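Local coordinates for dihydrofolate reductase (Moritella profunda, PDB 3IA4), which probably catalyses the NADPH-dependent reduction of 7,8-dihydrofolate to tetrahydrofolate, a key step of folate metabolism, at residues Y102-H116 against F127-E139. Numbering follows the deposited sequence.
Sequences YNQCLAAADRLYLTH and FPDYEQYNWQEIE. With NDP (NADPH dihydro-nicotinamide-adenine-dinucleotide phosphate), chain E.
Tyr-102 to His-116 runs from the second half of helix 99-105 through a turn into strand 111-117, and Phe-127 to Glu-139 packs against it through side chains, with no hydrogen bond between the two. The backbones come closest at Asn-103 and Pro-128, whose CA atoms are 5.8 Å apart. In this dihydrofolate reductase fold, strands 111-117 and 135-143 are not neighbours in the sheet, because strand 153-160 lies between them. The loop from Phe-127, with a 3-10 turn at 130-132, packs over Leu-112 and Leu-114 of strand 111-117 and over Leu-106.

Phe-127 meets Tyr-102 edge-to-face, planes at 57°, with its CE2 over the centre of the tyrosine ring. CB of Tyr-102 also touches CD of Pro-128 at 3.5 Å. Tyr-102 OH is hydrogen-bonded to the carbonyl O of Ile-6 and lies 3.4 Å from C4N of the NADPH nicotinamide. With an alanine here in place of Tyr-102, the edge of Phe-127 would probably lose its aromatic partner, Ile-6 O its hydroxyl mate, and a gap is likely to open beside the nicotinamide. Gln-104 holds the adenine at the far end of the cofactor with two hydrogen bonds.

With CG turned away from the backbone N (chi1 -179°), Leu-106 sends its branches into the other segment: CD2 to Pro-128 and Tyr-133, CD1 to Tyr-130 and Trp-135. Leu-112 CD1 makes a CH-pi contact over the six-membered ring of Trp-135, 3.8 Å from its centroid. Leu-114 CD1 does the same to Tyr-130. The indole is fixed by a nearly straight bond (172°) from Trp-135 NE1 to Tyr-130 O, 2.8 Å long. Tyr-133 N reaches that same oxygen from the opposite face of the carbonyl plane.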
# COMPACT_ATOMS: atom_id res chain seq x y z
N TYR A 102 4.66 5.45 3.39
CA TYR A 102 3.88 6.37 2.52
C TYR A 102 4.33 7.84 2.69
O TYR A 102 4.44 8.59 1.73
CB TYR A 102 2.36 6.33 2.84
CG TYR A 102 1.66 5.02 2.53
CD1 TYR A 102 1.88 4.32 1.36
CD2 TYR A 102 0.74 4.53 3.44
CE1 TYR A 102 1.20 3.16 1.08
CE2 TYR A 102 0.01 3.35 3.19
CZ TYR A 102 0.24 2.70 2.00
OH TYR A 102 -0.47 1.55 1.84
N ASN A 103 4.55 8.25 3.93
CA ASN A 103 5.02 9.63 4.26
C ASN A 103 6.36 9.86 3.58
O ASN A 103 6.60 10.91 2.98
CB ASN A 103 5.24 9.79 5.78
CG ASN A 103 3.94 9.97 6.57
OD1 ASN A 103 2.86 10.15 5.99
ND2 ASN A 103 4.04 9.92 7.89
N GLN A 104 7.27 8.90 3.70
CA GLN A 104 8.60 9.14 3.14
C GLN A 104 8.66 9.10 1.62
O GLN A 104 9.56 9.73 1.06
CB GLN A 104 9.58 8.15 3.68
CG GLN A 104 9.76 8.25 5.19
CD GLN A 104 10.55 7.07 5.71
OE1 GLN A 104 11.77 7.04 5.62
NE2 GLN A 104 9.87 6.14 6.32
N CYS A 105 7.73 8.39 0.95
CA CYS A 105 7.79 8.15 -0.49
C CYS A 105 6.80 8.97 -1.29
O CYS A 105 6.87 9.00 -2.48
CB CYS A 105 7.56 6.65 -0.84
SG CYS A 105 8.86 5.62 -0.11
N LEU A 106 5.87 9.68 -0.64
CA LEU A 106 4.87 10.46 -1.40
C LEU A 106 5.43 11.47 -2.39
O LEU A 106 4.97 11.54 -3.55
CB LEU A 106 3.87 11.16 -0.42
CG LEU A 106 2.79 11.98 -1.16
CD1 LEU A 106 1.78 11.11 -1.94
CD2 LEU A 106 2.08 12.87 -0.17
N ALA A 107 6.46 12.20 -1.98
CA ALA A 107 6.96 13.25 -2.85
C ALA A 107 7.57 12.65 -4.11
O ALA A 107 7.65 13.32 -5.17
CB ALA A 107 7.97 14.14 -2.09
N ALA A 108 7.91 11.37 -4.03
CA ALA A 108 8.56 10.68 -5.13
C ALA A 108 7.62 9.84 -5.99
O ALA A 108 8.06 9.21 -6.99
CB ALA A 108 9.66 9.81 -4.57
N ALA A 109 6.34 9.76 -5.57
CA ALA A 109 5.44 8.81 -6.19
C ALA A 109 4.96 9.33 -7.52
O ALA A 109 4.58 10.51 -7.69
CB ALA A 109 4.25 8.50 -5.28
N ASP A 110 4.99 8.44 -8.49
CA ASP A 110 4.44 8.75 -9.78
C ASP A 110 2.92 8.46 -9.84
O ASP A 110 2.20 9.11 -10.62
CB ASP A 110 5.15 7.85 -10.82
CG ASP A 110 6.63 8.18 -10.97
OD1 ASP A 110 7.45 7.24 -10.94
OD2 ASP A 110 7.01 9.38 -11.14
N ARG A 111 2.47 7.40 -9.13
CA ARG A 111 1.06 6.99 -9.15
C ARG A 111 0.63 6.61 -7.74
O ARG A 111 1.45 6.12 -6.95
CB ARG A 111 0.87 5.73 -10.04
CG ARG A 111 1.20 5.91 -11.50
CD ARG A 111 1.04 4.54 -12.14
NE ARG A 111 1.14 4.69 -13.59
CZ ARG A 111 1.09 3.65 -14.41
NH1 ARG A 111 1.06 2.43 -13.90
NH2 ARG A 111 1.16 3.83 -15.73
N LEU A 112 -0.65 6.82 -7.44
CA LEU A 112 -1.29 6.29 -6.24
C LEU A 112 -2.41 5.39 -6.69
O LEU A 112 -3.26 5.79 -7.48
CB LEU A 112 -1.90 7.42 -5.40
CG LEU A 112 -0.86 8.46 -4.91
CD1 LEU A 112 -1.62 9.57 -4.13
CD2 LEU A 112 0.32 7.87 -4.12
N TYR A 113 -2.44 4.17 -6.17
CA TYR A 113 -3.54 3.27 -6.41
C TYR A 113 -4.38 3.33 -5.14
O TYR A 113 -4.04 2.71 -4.14
CB TYR A 113 -3.04 1.82 -6.57
CG TYR A 113 -2.26 1.52 -7.86
CD1 TYR A 113 -2.67 0.45 -8.64
CD2 TYR A 113 -1.11 2.22 -8.22
CE1 TYR A 113 -1.97 0.09 -9.76
CE2 TYR A 113 -0.40 1.87 -9.41
CZ TYR A 113 -0.85 0.77 -10.12
OH TYR A 113 -0.19 0.42 -11.30
N LEU A 114 -5.44 4.12 -5.15
CA LEU A 114 -6.22 4.30 -3.94
C LEU A 114 -7.56 3.57 -4.00
O LEU A 114 -8.35 3.74 -4.91
CB LEU A 114 -6.53 5.80 -3.72
CG LEU A 114 -5.27 6.71 -3.60
CD1 LEU A 114 -5.62 8.14 -3.27
CD2 LEU A 114 -4.31 6.16 -2.52
N THR A 115 -7.84 2.85 -2.95
CA THR A 115 -9.22 2.39 -2.75
C THR A 115 -9.83 3.29 -1.69
O THR A 115 -9.19 3.55 -0.67
CB THR A 115 -9.14 0.99 -2.20
OG1 THR A 115 -8.59 0.14 -3.22
CG2 THR A 115 -10.55 0.45 -1.81
N HIS A 116 -11.00 3.87 -1.97
CA HIS A 116 -11.70 4.64 -0.95
C HIS A 116 -12.86 3.82 -0.47
O HIS A 116 -13.71 3.42 -1.29
CB HIS A 116 -12.22 5.93 -1.58
CG HIS A 116 -11.13 6.77 -2.15
ND1 HIS A 116 -10.42 7.67 -1.38
CD2 HIS A 116 -10.64 6.87 -3.41
CE1 HIS A 116 -9.53 8.29 -2.14
NE2 HIS A 116 -9.64 7.82 -3.37
N PHE A 127 -3.19 7.78 6.00
CA PHE A 127 -2.45 8.04 4.71
C PHE A 127 -2.00 9.51 4.67
O PHE A 127 -2.65 10.41 5.25
CB PHE A 127 -3.43 7.80 3.52
CG PHE A 127 -2.72 7.61 2.21
CD1 PHE A 127 -2.72 8.62 1.23
CD2 PHE A 127 -2.00 6.43 1.99
CE1 PHE A 127 -2.00 8.43 -0.00
CE2 PHE A 127 -1.30 6.23 0.80
CZ PHE A 127 -1.25 7.24 -0.19
N PRO A 128 -0.91 9.83 3.98
CA PRO A 128 -0.50 11.23 3.90
C PRO A 128 -1.51 12.14 3.15
O PRO A 128 -2.38 11.66 2.44
CB PRO A 128 0.80 11.15 3.03
CG PRO A 128 1.08 9.76 2.78
CD PRO A 128 0.10 8.89 3.43
N ASP A 129 -1.42 13.45 3.33
CA ASP A 129 -2.32 14.38 2.64
C ASP A 129 -1.87 14.56 1.15
O ASP A 129 -1.17 15.52 0.76
CB ASP A 129 -2.25 15.74 3.37
CG ASP A 129 -3.15 16.76 2.77
OD1 ASP A 129 -4.06 16.33 2.05
OD2 ASP A 129 -2.90 18.00 2.93
N TYR A 130 -2.16 13.55 0.34
CA TYR A 130 -1.74 13.59 -1.05
C TYR A 130 -2.37 14.75 -1.81
O TYR A 130 -1.85 15.20 -2.85
CB TYR A 130 -2.07 12.23 -1.72
CG TYR A 130 -3.54 11.93 -1.83
CD1 TYR A 130 -4.25 11.37 -0.73
CD2 TYR A 130 -4.25 12.22 -3.00
CE1 TYR A 130 -5.62 11.11 -0.81
CE2 TYR A 130 -5.64 11.95 -3.08
CZ TYR A 130 -6.29 11.40 -1.99
OH TYR A 130 -7.62 11.17 -2.09
N GLU A 131 -3.46 15.28 -1.26
CA GLU A 131 -4.18 16.33 -1.97
C GLU A 131 -3.39 17.64 -1.93
O GLU A 131 -3.74 18.59 -2.61
CB GLU A 131 -5.60 16.50 -1.40
CG GLU A 131 -6.34 15.15 -1.20
CD GLU A 131 -6.28 14.52 0.29
OE1 GLU A 131 -5.16 14.28 0.93
OE2 GLU A 131 -7.41 14.20 0.83
N GLN A 132 -2.28 17.70 -1.20
CA GLN A 132 -1.38 18.89 -1.33
C GLN A 132 -0.66 18.98 -2.69
O GLN A 132 -0.13 20.04 -3.07
CB GLN A 132 -0.34 18.90 -0.20
CG GLN A 132 0.70 17.86 -0.37
CD GLN A 132 1.74 17.87 0.76
OE1 GLN A 132 1.65 18.61 1.74
NE2 GLN A 132 2.73 16.99 0.62
N TYR A 133 -0.68 17.87 -3.42
CA TYR A 133 -0.18 17.81 -4.81
C TYR A 133 -1.35 17.70 -5.82
O TYR A 133 -2.52 17.56 -5.44
CB TYR A 133 0.74 16.59 -4.97
CG TYR A 133 1.92 16.59 -4.06
CD1 TYR A 133 2.27 15.47 -3.35
CD2 TYR A 133 2.72 17.73 -3.92
CE1 TYR A 133 3.38 15.42 -2.52
CE2 TYR A 133 3.86 17.69 -3.08
CZ TYR A 133 4.17 16.52 -2.40
OH TYR A 133 5.30 16.48 -1.57
N ASN A 134 -1.01 17.84 -7.09
CA ASN A 134 -1.97 17.72 -8.18
C ASN A 134 -1.88 16.37 -8.89
O ASN A 134 -0.79 15.90 -9.12
CB ASN A 134 -1.72 18.83 -9.24
CG ASN A 134 -1.91 20.23 -8.67
OD1 ASN A 134 -2.86 20.49 -7.92
ND2 ASN A 134 -1.02 21.15 -9.05
N TRP A 135 -3.03 15.82 -9.31
CA TRP A 135 -3.13 14.41 -9.81
C TRP A 135 -4.13 14.39 -10.94
O TRP A 135 -5.03 15.24 -11.02
CB TRP A 135 -3.66 13.44 -8.71
CG TRP A 135 -2.82 13.48 -7.47
CD1 TRP A 135 -2.99 14.33 -6.37
CD2 TRP A 135 -1.64 12.71 -7.22
NE1 TRP A 135 -1.98 14.08 -5.44
CE2 TRP A 135 -1.14 13.10 -5.95
CE3 TRP A 135 -0.94 11.72 -7.94
CZ2 TRP A 135 -0.00 12.51 -5.39
CZ3 TRP A 135 0.17 11.13 -7.40
CH2 TRP A 135 0.65 11.53 -6.12
N GLN A 136 -3.99 13.40 -11.81
CA GLN A 136 -5.10 13.16 -12.72
C GLN A 136 -5.45 11.69 -12.62
O GLN A 136 -4.57 10.85 -12.51
CB GLN A 136 -4.71 13.52 -14.15
CG GLN A 136 -3.61 12.70 -14.70
CD GLN A 136 -3.41 13.02 -16.18
OE1 GLN A 136 -2.40 13.60 -16.58
NE2 GLN A 136 -4.39 12.64 -16.99
N GLU A 137 -6.73 11.42 -12.64
CA GLU A 137 -7.17 10.02 -12.52
C GLU A 137 -7.04 9.32 -13.86
O GLU A 137 -7.48 9.88 -14.88
CB GLU A 137 -8.60 9.99 -11.99
CG GLU A 137 -9.11 8.59 -11.75
CD GLU A 137 -10.53 8.60 -11.27
OE1 GLU A 137 -11.42 9.00 -12.07
OE2 GLU A 137 -10.77 8.21 -10.10
N ILE A 138 -6.41 8.14 -13.91
CA ILE A 138 -6.28 7.46 -15.19
C ILE A 138 -6.98 6.09 -15.24
O ILE A 138 -6.99 5.45 -16.32
CB ILE A 138 -4.85 7.22 -15.59
CG1 ILE A 138 -4.13 6.41 -14.51
CG2 ILE A 138 -4.14 8.54 -15.83
CD1 ILE A 138 -2.65 6.14 -14.86
N GLU A 139 -7.51 5.62 -14.10
CA GLU A 139 -8.29 4.35 -14.05
C GLU A 139 -9.22 4.44 -12.86
O GLU A 139 -8.91 5.11 -11.86
CB GLU A 139 -7.41 3.10 -13.85
CG GLU A 139 -6.48 2.84 -15.00
CD GLU A 139 -6.11 1.38 -15.12
OE1 GLU A 139 -5.69 0.96 -16.24
OE2 GLU A 139 -6.24 0.65 -14.09
PA NDP E . 5.18 0.68 8.75
O1A NDP E . 5.41 1.87 7.86
O2A NDP E . 4.52 -0.57 8.23
O5B NDP E . 6.55 0.20 9.50
C5B NDP E . 7.40 1.20 10.09
C4B NDP E . 8.68 0.48 10.47
O4B NDP E . 9.45 0.36 9.27
C3B NDP E . 9.59 1.38 11.35
O3B NDP E . 9.21 1.28 12.71
C2B NDP E . 10.99 0.88 11.04
O2B NDP E . 11.19 -0.45 11.52
C1B NDP E . 10.85 0.70 9.54
N9A NDP E . 11.25 1.88 8.75
C8A NDP E . 10.47 2.93 8.45
N7A NDP E . 11.11 3.79 7.64
C5A NDP E . 12.34 3.26 7.40
C6A NDP E . 13.52 3.61 6.60
N6A NDP E . 13.61 4.78 5.87
N1A NDP E . 14.56 2.71 6.65
C2A NDP E . 14.56 1.56 7.31
N3A NDP E . 13.51 1.19 8.05
C4A NDP E . 12.40 2.00 8.11
O3 NDP E . 4.40 1.12 10.10
PN NDP E . 3.13 2.04 10.47
O1N NDP E . 3.39 3.42 10.00
O2N NDP E . 2.82 1.80 11.90
O5D NDP E . 1.99 1.49 9.52
C5D NDP E . 1.37 0.25 9.85
C4D NDP E . -0.15 0.43 9.89
O4D NDP E . -0.65 0.66 8.52
C3D NDP E . -0.91 -0.79 10.42
O3D NDP E . -2.06 -0.32 11.16
C2D NDP E . -1.42 -1.48 9.16
O2D NDP E . -2.61 -2.29 9.36
C1D NDP E . -1.72 -0.29 8.30
N1N NDP E . -1.72 -0.52 6.86
C2N NDP E . -2.80 -0.17 6.16
C3N NDP E . -2.80 -0.27 4.80
C7N NDP E . -4.04 0.12 4.06
O7N NDP E . -3.99 0.17 2.85
N7N NDP E . -5.15 0.52 4.69
C4N NDP E . -1.63 -0.79 3.97
C5N NDP E . -0.51 -1.06 4.86
C6N NDP E . -0.61 -0.97 6.22
P2B NDP E . 12.42 -0.80 12.52
O1X NDP E . 12.45 -2.26 12.48
O2X NDP E . 13.57 -0.04 11.94
O3X NDP E . 12.06 -0.16 13.83